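Esterase Rv0045c (Mycobacterium tuberculosis, PDB 6WYN) hydrolyses carboxylic esters, preferring short, straight-chain alkyl esters with chains of about four atoms, and is likely involved in ester or lipid metabolism. Local coordinates at residues Ala290-His293 / His298-Gly301. Residues are numbered along the deposited sequence; the frame is centred on the assembly and turned at random.
Sequences AELH and HFRG
Leu292, on the buried side of helix 286-295, meets Phe299 through one branch: CD2 lies 3.7 Å from CE1 of Phe299, and CG follows slightly farther off against the same side of the ring. This Leu292–Phe299 pairing is purely apolar, the two side chains crossing at about a right angle. One residue on, His293 packs on the same side of the ring but toward CD2, its CB 3.6 Å from CD2 of Phe299. With CG anti to the backbone N (chi1 168°), the imidazole swings past the phenyl instead of stacking on it, and CD2 of Phe299 sits at the imidazole edge, in its plane. The backbone takes part too, since the N of His293 lies over one face of the phenyl ring and CA of His293 is 3.9 Å from Phe299 CG. Beside this packing a water bridges the two backbones, donating to His293 O at 2.8 Å and accepting from Phe299 N at 3.2 Å. The opposite face of the phenyl carries the backbone N of Gly301, 3.7 Å above the ring centre, so the ring sits between the helix and its own strand. Phe299 also touches Leu275 of the neighbouring, backbone-paired strand. The contact thus packs a helix onto strand 299-305, one of the two outermost strands, closing the beta-alpha-beta crossover 273-278, 286-295, 299-305 at the edge of the alpha/beta hydrolase sheet.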
loop_
_atom_site.group_PDB
_atom_site.type_symbol
_atom_site.label_atom_id
_atom_site.label_comp_id
_atom_site.label_asym_id
_atom_site.label_seq_id
_atom_site.Cartn_x
_atom_site.Cartn_y
_atom_site.Cartn_z
ATOM N N ALA A 290 -13.109 -3.721 -17.323
ATOM C CA ALA A 290 -14.101 -4.680 -17.851
ATOM C C ALA A 290 -13.655 -6.118 -17.569
ATOM O O ALA A 290 -14.518 -6.972 -17.281
ATOM C CB ALA A 290 -14.299 -4.439 -19.342
ATOM N N GLU A 291 -12.381 -6.422 -17.732
ATOM C CA GLU A 291 -11.856 -7.807 -17.476
ATOM C C GLU A 291 -12.110 -8.160 -16.009
ATOM O O GLU A 291 -12.621 -9.250 -15.682
ATOM C CB GLU A 291 -10.375 -7.869 -17.884
ATOM C CG GLU A 291 -9.685 -9.194 -17.554
ATOM C CD GLU A 291 -8.212 -9.229 -17.869
ATOM O OE1 GLU A 291 -7.727 -10.336 -18.259
ATOM O OE2 GLU A 291 -7.555 -8.148 -17.812
ATOM N N LEU A 292 -11.876 -7.212 -15.123
ATOM C CA LEU A 292 -12.103 -7.452 -13.680
ATOM C C LEU A 292 -13.591 -7.693 -13.431
ATOM O O LEU A 292 -13.945 -8.645 -12.679
ATOM C CB LEU A 292 -11.587 -6.259 -12.890
ATOM C CG LEU A 292 -11.791 -6.334 -11.387
ATOM C CD1 LEU A 292 -11.138 -7.571 -10.816
ATOM C CD2 LEU A 292 -11.237 -5.091 -10.737
ATOM N N HIS A 293 -14.467 -6.931 -14.085
ATOM C CA HIS A 293 -15.927 -7.110 -13.922
ATOM C C HIS A 293 -16.310 -8.525 -14.366
ATOM O O HIS A 293 -17.087 -9.171 -13.668
ATOM C CB HIS A 293 -16.756 -6.044 -14.688
ATOM C CG HIS A 293 -18.188 -6.454 -14.707
ATOM N ND1 HIS A 293 -18.741 -7.150 -15.777
ATOM C CD2 HIS A 293 -19.126 -6.433 -13.736
ATOM C CE1 HIS A 293 -19.975 -7.507 -15.469
ATOM N NE2 HIS A 293 -20.237 -7.069 -14.216
ATOM N N HIS A 298 -18.424 -10.843 -7.700
ATOM C CA HIS A 298 -19.203 -9.629 -7.344
ATOM C C HIS A 298 -18.338 -8.370 -7.449
ATOM O O HIS A 298 -17.792 -7.928 -6.459
ATOM C CB HIS A 298 -19.905 -9.786 -6.000
ATOM C CG HIS A 298 -20.914 -8.702 -5.713
ATOM N ND1 HIS A 298 -21.579 -8.588 -4.483
ATOM C CD2 HIS A 298 -21.396 -7.687 -6.477
ATOM C CE1 HIS A 298 -22.395 -7.546 -4.509
ATOM N NE2 HIS A 298 -22.309 -6.972 -5.725
ATOM N N PHE A 299 -18.314 -7.760 -8.622
ATOM C CA PHE A 299 -17.716 -6.430 -8.844
ATOM C C PHE A 299 -18.747 -5.354 -8.483
ATOM O O PHE A 299 -19.863 -5.393 -9.036
ATOM C CB PHE A 299 -17.235 -6.323 -10.287
ATOM C CG PHE A 299 -16.486 -5.055 -10.607
ATOM C CD1 PHE A 299 -15.329 -4.727 -9.929
ATOM C CD2 PHE A 299 -16.945 -4.201 -11.592
ATOM C CE1 PHE A 299 -14.623 -3.574 -10.235
ATOM C CE2 PHE A 299 -16.233 -3.064 -11.920
ATOM C CZ PHE A 299 -15.063 -2.753 -11.253
ATOM N N ARG A 300 -18.393 -4.433 -7.587
ATOM C CA ARG A 300 -19.301 -3.370 -7.084
ATOM C C ARG A 300 -19.150 -2.087 -7.907
ATOM O O ARG A 300 -19.926 -1.146 -7.677
ATOM C CB ARG A 300 -19.017 -3.058 -5.618
ATOM C CG ARG A 300 -19.412 -4.167 -4.648
ATOM C CD ARG A 300 -19.639 -3.486 -3.316
ATOM N NE ARG A 300 -19.842 -4.327 -2.156
ATOM C CZ ARG A 300 -20.959 -5.019 -1.889
ATOM N NH1 ARG A 300 -21.977 -4.999 -2.734
ATOM N NH2 ARG A 300 -21.044 -5.742 -0.782
ATOM N N GLY A 301 -18.173 -2.036 -8.802
ATOM C CA GLY A 301 -17.963 -0.919 -9.721
ATOM C C GLY A 301 -16.637 -0.248 -9.476
ATOM O O GLY A 301 -15.969 -0.544 -8.452
HETATM O O HOH W 1 -18.637 -9.408 -11.339
#